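Long-range contacts in sortase family protein (Clostridium perfringens, PDB 6IXZ), which probably acts as a class C sortase, a cysteine transpeptidase of the kind that links pilin subunits covalently into pili: residues 57-63 with 74-80; 14-19 with 134-138; 33-37 with 94-99. One frame throughout, in Å; residues are numbered along the deposited sequence.

Contact 1. Residues 57-63 with 74-80; sequences EGDVLGY and PIYYGTS
Asp59 O meets two groups of the facing strand: Tyr77 N gives it a hydrogen bond of 2.9 Å, and Tyr76 CA adds a weaker CA-H...O contact at 3.2 Å. The pattern recurs along this antiparallel hairpin of the sortase barrel. Ile75 O takes the N-H of Leu61 at 2.9 Å, almost straight (171° at the hydrogen), with Val60 CA beside it. Gly62 O receives Ile75 N, tilted 33° out of the carbonyl plane, and lies close to Pro74 CA as well. A fourth bond, from Gly58 N to Tyr77 O, carries the pairing beyond the strands into the loop. Gly58, Gly62 and Gly78 suit their places because all three adopt positive phi angles that only glycine accepts easily.

Side chains pack on both faces. The ring of Tyr76 turns its edge to Gly58 O, which lies in the ring plane 3.4 Å from CD2, while CE2 of the same ring meets Val60 CG1. On the other face Ile75 CD1 folds against the backbone of Tyr63, 3.4 Å from its carbonyl carbon. At the loop end Ser80 OG lies 2.8 Å from Glu57 OE2 and also meets Asp82; its single proton can serve one carboxylate at a time. Main-chain atoms thus supply most of the polar bonding across the hairpin, and apolar or aromatic side chains can cover its faces.

Contact 2. Residues 14-19 with 134-138; sequences YTEKIN and HILKK
Tyr14, on the N-terminal helix 5-18, meets the tight type I' turn from Ile135 to Lys138 that joins two strands of the sortase barrel. Its CG is anti to the backbone N (chi1 160°), which sends the ring across to the turn, where OH accepts a weak, bent hydrogen bond of 2.8 Å from Leu136 N. The backbone partner of that N-H is Leu61 O, probably its main acceptor, and the phenol oxygen is at most a weak extra one. The turn satisfies its own ends: Ile135 N gives to Lys138 O, and Lys138 N returns a bond of 2.8 Å to Ile135 O. Positive phi angles at Leu136 and Lys137 let the chain reverse this sharply. His134, just before the turn, has both ring nitrogens paired, ND1 with Asp139 and NE2 with Glu65.

Near Asn19, Lys137 bends at chi2 and chi3 to bring NZ to Asn19 OD1, a weak bond of 3.3 Å in an exposed place that suits a long, flexible cation. On the way its methylenes run antiparallel alongside the Ile18 chain, CG at 3.9 Å from Ile18 CG1. The same isoleucine lies roughly perpendicular to Leu136, with Ile18 CD1 4.0 Å from Leu136 CD1.

Contact 3. Residues 33-37 with 94-99; sequences INKYN and TSLPVG
Helix 23-41 docks on the loop between strands 88-90 and 103-109 through Asn37, whose amide pairs with both backbone polar groups of Leu96, much as a neighbouring strand would. Asn37 OD1 accepts the Leu96 N-H at 3.0 Å. From the other branch of the same amide, Asn37 ND2 gives to Leu96 O at 3.1 Å, on a lone pair in the carbonyl plane and with a fairly straight bond of 161°. CG of Asn37 stands anti to its carbonyl carbon; chi1 of -78° and chi2 of -10° together turn the amide so that each branch meets its partner. Leu96 O is shared: Val98 N also donates to it, at 2.8 Å, closing the inverse gamma turn centred on Pro97.

A water adds a further link, donating to Asn37 O and accepting from Ser95 OG at 2.6 Å; that hydroxyl is also bonded to His104 N. One turn back along the helix, Ile33 fits the apolar side of the loop. Its CG2 lies 3.5 Å from Val98 CG2 and 3.7 Å from Leu96 CB, while its CG1 reaches Leu96 CD1. Branched aliphatic chains fill this buried seam closely. Asparagine suits the junction because its amide both accepts and donates, so one side chain pairs both backbone polar groups of a residue in a buried loop without regular strand structure.

The three contacts nest along the chain: contact 1 lies within the loop closed by contact 3, and contact 3 within that closed by contact 2. Contacts 1 and 2, with centres about 13 Å apart, share the sheet, where Tyr63 O and His134 N (2.8 Å) probably form a hydrogen bond. Leucines carry part of the packing of contact 3 on the other two: Leu96 CD2 packs on Tyr77 CD2, and Leu136 CD2 lies 3.4 Å from Ile33 CD1. Leu136 thus touches both helix 5-18 and helix 23-41. Contacts 2 and 3 lie away from the predicted catalytic residues His110 and Cys172; at contact 1 the Ser80 side chain is about 11 Å from that of His110.

Contact 1. Residues 57-63 with 74-80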
loop_
_atom_site.group_PDB
_atom_site.type_symbol
_atom_site.label_atom_id
_atom_site.label_comp_id
_atom_site.label_asym_id
_atom_site.label_seq_id
_atom_site.Cartn_x
_atom_site.Cartn_y
_atom_site.Cartn_z
ATOM N N GLU A 57 7.733 11.316 -0.329
ATOM C CA GLU A 57 8.447 10.281 0.398
ATOM C C GLU A 57 8.301 10.511 1.896
ATOM O O GLU A 57 8.636 11.584 2.400
ATOM C CB GLU A 57 9.925 10.319 0.029
ATOM C CG GLU A 57 10.373 9.170 -0.849
ATOM C CD GLU A 57 11.732 8.657 -0.438
ATOM O OE1 GLU A 57 12.391 9.346 0.369
ATOM O OE2 GLU A 57 12.103 7.544 -0.867
ATOM N N GLY A 58 7.738 9.525 2.592
ATOM C CA GLY A 58 7.637 9.562 4.045
ATOM C C GLY A 58 6.295 10.012 4.583
ATOM O O GLY A 58 6.040 9.909 5.775
ATOM N N ASP A 59 5.420 10.501 3.717
ATOM C CA ASP A 59 4.094 10.914 4.178
ATOM C C ASP A 59 3.245 9.681 4.506
ATOM O O ASP A 59 3.407 8.648 3.891
ATOM C CB ASP A 59 3.408 11.782 3.130
ATOM C CG ASP A 59 4.036 13.184 3.009
ATOM O OD1 ASP A 59 3.589 13.956 2.134
ATOM O OD2 ASP A 59 5.017 13.483 3.732
ATOM N N VAL A 60 2.370 9.773 5.498
ATOM C CA VAL A 60 1.457 8.673 5.768
ATOM C C VAL A 60 0.092 8.957 5.152
ATOM O O VAL A 60 -0.463 10.045 5.311
ATOM C CB VAL A 60 1.402 8.298 7.269
ATOM C CG1 VAL A 60 2.298 9.189 8.106
ATOM C CG2 VAL A 60 -0.015 8.242 7.827
ATOM N N LEU A 61 -0.411 7.965 4.428
ATOM C CA LEU A 61 -1.614 8.066 3.605
ATOM C C LEU A 61 -2.828 7.426 4.284
ATOM O O LEU A 61 -3.958 7.542 3.807
ATOM C CB LEU A 61 -1.380 7.320 2.296
ATOM C CG LEU A 61 -0.101 7.657 1.534
ATOM C CD1 LEU A 61 0.017 6.767 0.306
ATOM C CD2 LEU A 61 -0.112 9.126 1.150
ATOM N N GLY A 62 -2.579 6.687 5.351
ATOM C CA GLY A 62 -3.641 6.007 6.055
ATOM C C GLY A 62 -3.099 4.754 6.696
ATOM O O GLY A 62 -1.898 4.684 7.010
ATOM N N TYR A 63 -3.949 3.734 6.809
ATOM C CA TYR A 63 -3.513 2.431 7.299
ATOM C C TYR A 63 -4.230 1.205 6.684
ATOM O O TYR A 63 -5.275 1.304 6.034
ATOM C CB TYR A 63 -3.637 2.386 8.821
ATOM C CG TYR A 63 -5.039 2.640 9.320
ATOM C CD1 TYR A 63 -5.861 1.586 9.723
ATOM C CD2 TYR A 63 -5.562 3.929 9.337
ATOM C CE1 TYR A 63 -7.164 1.825 10.143
ATOM C CE2 TYR A 63 -6.852 4.176 9.758
ATOM C CZ TYR A 63 -7.636 3.133 10.190
ATOM O OH TYR A 63 -8.913 3.399 10.622
ATOM N N PRO A 74 0.305 1.653 9.702
ATOM C CA PRO A 74 0.308 2.841 8.829
ATOM C C PRO A 74 0.903 2.498 7.493
ATOM O O PRO A 74 1.729 1.598 7.414
ATOM C CB PRO A 74 1.216 3.843 9.555
ATOM C CG PRO A 74 2.011 3.021 10.512
ATOM C CD PRO A 74 1.133 1.852 10.896
ATOM N N ILE A 75 0.496 3.229 6.474
ATOM C CA ILE A 75 1.044 3.126 5.126
ATOM C C ILE A 75 1.694 4.450 4.739
ATOM O O ILE A 75 1.055 5.501 4.748
ATOM C CB ILE A 75 -0.034 2.760 4.103
ATOM C CG1 ILE A 75 -0.601 1.375 4.393
ATOM C CG2 ILE A 75 0.527 2.758 2.683
ATOM C CD1 ILE A 75 -2.068 1.304 4.063
ATOM N N TYR A 76 3.004 4.390 4.513
ATOM C CA TYR A 76 3.785 5.517 4.036
ATOM C C TYR A 76 3.829 5.481 2.497
ATOM O O TYR A 76 3.702 4.426 1.887
ATOM C CB TYR A 76 5.218 5.437 4.584
ATOM C CG TYR A 76 5.308 5.515 6.092
ATOM C CD1 TYR A 76 5.164 4.376 6.870
ATOM C CD2 TYR A 76 5.542 6.727 6.746
ATOM C CE1 TYR A 76 5.282 4.430 8.236
ATOM C CE2 TYR A 76 5.668 6.781 8.119
ATOM C CZ TYR A 76 5.501 5.638 8.858
ATOM O OH TYR A 76 5.567 5.676 10.231
ATOM N N TYR A 77 4.068 6.627 1.876
ATOM C CA TYR A 77 4.536 6.621 0.505
ATOM C C TYR A 77 6.048 6.425 0.497
ATOM O O TYR A 77 6.768 7.069 1.274
ATOM C CB TYR A 77 4.187 7.913 -0.245
ATOM C CG TYR A 77 4.477 7.765 -1.721
ATOM C CD1 TYR A 77 5.685 8.226 -2.273
ATOM C CD2 TYR A 77 3.669 6.971 -2.512
ATOM C CE1 TYR A 77 5.988 8.015 -3.606
ATOM C CE2 TYR A 77 3.956 6.758 -3.849
ATOM C CZ TYR A 77 5.127 7.273 -4.380
ATOM O OH TYR A 77 5.422 7.010 -5.688
ATOM N N GLY A 78 6.505 5.548 -0.393
ATOM C CA GLY A 78 7.923 5.434 -0.706
ATOM C C GLY A 78 8.488 4.186 -0.062
ATOM O O GLY A 78 7.846 3.588 0.784
ATOM N N THR A 79 9.635 3.715 -0.536
ATOM C CA THR A 79 10.236 2.502 0.030
ATOM C C THR A 79 11.754 2.614 0.145
ATOM O O THR A 79 12.435 1.624 0.046
ATOM C CB THR A 79 9.982 1.251 -0.842
ATOM O OG1 THR A 79 10.520 1.450 -2.172
ATOM C CG2 THR A 79 8.478 0.874 -0.879
ATOM N N SER A 80 12.287 3.805 0.360
ATOM C CA SER A 80 13.705 3.884 0.657
ATOM C C SER A 80 13.943 3.349 2.073
ATOM O O SER A 80 13.011 3.208 2.871
ATOM C CB SER A 80 14.195 5.322 0.506
ATOM O OG SER A 80 13.396 6.190 1.271
#

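Contact 2. Residues 14-19 with 134-138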
loop_
_atom_site.group_PDB
_atom_site.type_symbol
_atom_site.label_atom_id
_atom_site.label_comp_id
_atom_site.label_asym_id
_atom_site.label_seq_id
_atom_site.Cartn_x
_atom_site.Cartn_y
_atom_site.Cartn_z
ATOM N N TYR A 14 -2.449 10.389 12.256
ATOM C CA TYR A 14 -2.999 10.445 10.910
ATOM C C TYR A 14 -4.508 10.657 10.963
ATOM O O TYR A 14 -5.049 11.475 10.228
ATOM C CB TYR A 14 -2.718 9.155 10.140
ATOM C CG TYR A 14 -3.653 8.977 8.965
ATOM C CD1 TYR A 14 -3.390 9.604 7.756
ATOM C CD2 TYR A 14 -4.836 8.259 9.092
ATOM C CE1 TYR A 14 -4.279 9.529 6.698
ATOM C CE2 TYR A 14 -5.732 8.175 8.045
ATOM C CZ TYR A 14 -5.454 8.830 6.851
ATOM O OH TYR A 14 -6.323 8.706 5.794
ATOM N N THR A 15 -5.183 9.918 11.833
ATOM C CA THR A 15 -6.634 10.019 11.938
ATOM C C THR A 15 -7.055 11.419 12.416
ATOM O O THR A 15 -7.805 12.124 11.745
ATOM C CB THR A 15 -7.184 8.952 12.890
ATOM O OG1 THR A 15 -6.815 7.649 12.417
ATOM C CG2 THR A 15 -8.704 9.043 12.982
ATOM N N GLU A 16 -6.503 11.874 13.528
ATOM C CA GLU A 16 -6.829 13.220 13.972
ATOM C C GLU A 16 -6.679 14.193 12.813
ATOM O O GLU A 16 -7.518 15.066 12.629
ATOM C CB GLU A 16 -5.945 13.674 15.135
ATOM C CG GLU A 16 -6.514 14.886 15.867
ATOM C CD GLU A 16 -5.445 15.843 16.369
ATOM O OE1 GLU A 16 -5.688 17.071 16.341
ATOM O OE2 GLU A 16 -4.376 15.371 16.815
ATOM N N LYS A 17 -5.576 14.068 12.078
ATOM C CA LYS A 17 -5.134 15.103 11.150
ATOM C C LYS A 17 -5.979 15.111 9.876
ATOM O O LYS A 17 -6.341 16.177 9.366
ATOM C CB LYS A 17 -3.665 14.905 10.792
ATOM C CG LYS A 17 -3.257 15.582 9.493
ATOM C CD LYS A 17 -1.775 15.414 9.192
ATOM C CE LYS A 17 -1.468 15.755 7.737
ATOM N NZ LYS A 17 -0.012 15.940 7.475
ATOM N N ILE A 18 -6.305 13.928 9.369
ATOM C CA ILE A 18 -7.179 13.827 8.188
ATOM C C ILE A 18 -8.596 14.235 8.578
ATOM O O ILE A 18 -9.277 14.914 7.819
ATOM C CB ILE A 18 -7.189 12.405 7.561
ATOM C CG1 ILE A 18 -7.626 12.464 6.094
ATOM C CG2 ILE A 18 -8.118 11.466 8.318
ATOM C CD1 ILE A 18 -6.498 12.785 5.151
ATOM N N ASN A 19 -9.005 13.898 9.799
ATOM C CA ASN A 19 -10.344 14.259 10.262
ATOM C C ASN A 19 -10.606 15.774 10.300
ATOM O O ASN A 19 -11.761 16.197 10.356
ATOM C CB ASN A 19 -10.623 13.637 11.633
ATOM C CG ASN A 19 -11.189 12.230 11.530
ATOM O OD1 ASN A 19 -11.284 11.667 10.439
ATOM N ND2 ASN A 19 -11.582 11.664 12.664
ATOM N N HIS A 134 -7.636 2.055 4.667
ATOM C CA HIS A 134 -8.239 3.304 5.121
ATOM C C HIS A 134 -7.361 4.469 4.729
ATOM O O HIS A 134 -6.364 4.728 5.396
ATOM C CB HIS A 134 -8.380 3.239 6.642
ATOM C CG HIS A 134 -9.367 2.214 7.087
ATOM N ND1 HIS A 134 -10.710 2.343 6.826
ATOM C CD2 HIS A 134 -9.201 0.969 7.582
ATOM C CE1 HIS A 134 -11.346 1.280 7.276
ATOM N NE2 HIS A 134 -10.452 0.425 7.727
ATOM N N ILE A 135 -7.649 5.094 3.583
ATOM C CA ILE A 135 -6.674 5.940 2.900
ATOM C C ILE A 135 -7.377 7.229 2.476
ATOM O O ILE A 135 -8.368 7.183 1.752
ATOM C CB ILE A 135 -6.133 5.243 1.643
ATOM C CG1 ILE A 135 -5.464 3.907 2.017
ATOM C CG2 ILE A 135 -5.213 6.172 0.864
ATOM C CD1 ILE A 135 -4.020 4.008 2.438
ATOM N N LEU A 136 -6.953 8.357 3.039
ATOM C CA LEU A 136 -7.586 9.651 2.765
ATOM C C LEU A 136 -9.117 9.549 2.804
ATOM O O LEU A 136 -9.806 9.987 1.875
ATOM C CB LEU A 136 -7.107 10.205 1.413
ATOM C CG LEU A 136 -5.689 10.788 1.351
ATOM C CD1 LEU A 136 -4.809 10.309 2.489
ATOM C CD2 LEU A 136 -5.031 10.490 0.021
ATOM N N LYS A 137 -9.634 8.959 3.875
ATOM C CA LYS A 137 -11.082 8.909 4.138
ATOM C C LYS A 137 -11.834 7.865 3.317
ATOM O O LYS A 137 -13.021 7.638 3.534
ATOM C CB LYS A 137 -11.725 10.280 3.919
ATOM C CG LYS A 137 -11.124 11.374 4.772
ATOM C CD LYS A 137 -11.597 11.252 6.206
ATOM C CE LYS A 137 -12.913 11.978 6.417
ATOM N NZ LYS A 137 -13.343 11.895 7.842
ATOM N N LYS A 138 -11.130 7.194 2.414
ATOM C CA LYS A 138 -11.708 6.072 1.695
ATOM C C LYS A 138 -11.546 4.798 2.486
ATOM O O LYS A 138 -10.490 4.543 3.079
ATOM C CB LYS A 138 -11.063 5.919 0.322
ATOM C CG LYS A 138 -11.399 7.048 -0.642
ATOM C CD LYS A 138 -11.087 6.653 -2.072
ATOM C CE LYS A 138 -12.315 6.107 -2.787
ATOM N NZ LYS A 138 -13.063 7.179 -3.512
#

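Contact 3. Residues 33-37 with 94-99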
loop_
_atom_site.group_PDB
_atom_site.type_symbol
_atom_site.label_atom_id
_atom_site.label_comp_id
_atom_site.label_asym_id
_atom_site.label_seq_id
_atom_site.Cartn_x
_atom_site.Cartn_y
_atom_site.Cartn_z
ATOM N N ILE A 33 -4.635 12.526 -7.180
ATOM C CA ILE A 33 -4.154 11.154 -7.134
ATOM C C ILE A 33 -4.792 10.310 -8.237
ATOM O O ILE A 33 -4.134 9.462 -8.870
ATOM C CB ILE A 33 -4.453 10.512 -5.778
ATOM C CG1 ILE A 33 -3.653 11.220 -4.677
ATOM C CG2 ILE A 33 -4.135 9.024 -5.817
ATOM C CD1 ILE A 33 -4.123 10.891 -3.282
ATOM N N ASN A 34 -6.091 10.518 -8.448
ATOM C CA ASN A 34 -6.793 9.771 -9.467
ATOM C C ASN A 34 -6.187 10.067 -10.841
ATOM O O ASN A 34 -5.900 9.140 -11.591
ATOM C CB ASN A 34 -8.307 10.061 -9.418
ATOM C CG ASN A 34 -9.032 9.161 -8.444
ATOM O OD1 ASN A 34 -8.515 8.113 -8.069
ATOM N ND2 ASN A 34 -10.237 9.559 -8.029
ATOM N N LYS A 35 -5.821 11.333 -11.080
ATOM C CA LYS A 35 -5.171 11.761 -12.338
ATOM C C LYS A 35 -3.811 11.116 -12.509
ATOM O O LYS A 35 -3.451 10.654 -13.592
ATOM C CB LYS A 35 -4.953 13.273 -12.342
ATOM C CG LYS A 35 -5.789 14.021 -13.354
ATOM C CD LYS A 35 -5.093 15.296 -13.810
ATOM C CE LYS A 35 -5.675 15.795 -15.125
ATOM N NZ LYS A 35 -5.560 17.273 -15.281
ATOM N N TYR A 36 -3.030 11.147 -11.441
ATOM C CA TYR A 36 -1.721 10.510 -11.423
ATOM C C TYR A 36 -1.783 9.033 -11.809
ATOM O O TYR A 36 -1.172 8.619 -12.794
ATOM C CB TYR A 36 -1.102 10.656 -10.032
ATOM C CG TYR A 36 0.151 9.845 -9.878
ATOM C CD1 TYR A 36 1.311 10.208 -10.548
ATOM C CD2 TYR A 36 0.123 8.605 -9.237
ATOM C CE1 TYR A 36 2.456 9.436 -10.448
ATOM C CE2 TYR A 36 1.263 7.826 -9.130
ATOM C CZ TYR A 36 2.426 8.246 -9.732
ATOM O OH TYR A 36 3.549 7.462 -9.624
ATOM N N ASN A 37 -2.646 8.279 -11.132
ATOM C CA ASN A 37 -2.833 6.837 -11.416
ATOM C C ASN A 37 -3.218 6.559 -12.878
ATOM O O ASN A 37 -2.842 5.537 -13.446
ATOM C CB ASN A 37 -3.918 6.239 -10.483
ATOM C CG ASN A 37 -3.412 5.971 -9.068
ATOM O OD1 ASN A 37 -2.213 6.041 -8.790
ATOM N ND2 ASN A 37 -4.321 5.614 -8.181
ATOM N N THR A 94 4.169 2.497 -8.583
ATOM C CA THR A 94 2.905 1.741 -8.527
ATOM C C THR A 94 1.794 2.687 -8.151
ATOM O O THR A 94 2.052 3.782 -7.695
ATOM C CB THR A 94 2.949 0.502 -7.578
ATOM O OG1 THR A 94 2.887 0.921 -6.200
ATOM C CG2 THR A 94 4.223 -0.305 -7.819
ATOM N N SER A 95 0.547 2.287 -8.406
ATOM C CA SER A 95 -0.615 3.111 -8.099
ATOM C C SER A 95 -0.649 3.518 -6.632
ATOM O O SER A 95 -0.217 2.757 -5.784
ATOM C CB SER A 95 -1.891 2.330 -8.451
ATOM O OG SER A 95 -1.862 1.965 -9.823
ATOM N N LEU A 96 -1.051 4.751 -6.334
ATOM C CA LEU A 96 -1.407 5.093 -4.972
ATOM C C LEU A 96 -2.749 4.414 -4.644
ATOM O O LEU A 96 -3.623 4.289 -5.504
ATOM C CB LEU A 96 -1.515 6.593 -4.785
ATOM C CG LEU A 96 -0.211 7.401 -4.854
ATOM C CD1 LEU A 96 -0.482 8.891 -4.921
ATOM C CD2 LEU A 96 0.675 7.055 -3.671
ATOM N N PRO A 97 -2.879 3.937 -3.405
ATOM C CA PRO A 97 -3.872 2.949 -3.050
ATOM C C PRO A 97 -5.197 3.604 -2.748
ATOM O O PRO A 97 -5.673 3.540 -1.624
ATOM C CB PRO A 97 -3.289 2.318 -1.794
ATOM C CG PRO A 97 -2.592 3.455 -1.145
ATOM C CD PRO A 97 -1.938 4.185 -2.294
ATOM N N VAL A 98 -5.764 4.276 -3.739
ATOM C CA VAL A 98 -7.082 4.831 -3.579
ATOM C C VAL A 98 -8.134 4.053 -4.399
ATOM O O VAL A 98 -9.263 4.535 -4.560
ATOM C CB VAL A 98 -7.140 6.330 -3.959
ATOM C CG1 VAL A 98 -6.372 7.180 -2.950
ATOM C CG2 VAL A 98 -6.649 6.571 -5.370
ATOM N N GLY A 99 -7.736 2.949 -5.042
ATOM C CA GLY A 99 -8.692 2.204 -5.856
ATOM C C GLY A 99 -8.966 2.772 -7.243
ATOM O O GLY A 99 -8.540 3.861 -7.596
HETATM O O HOH W 1 -2.852 3.338 -11.768
#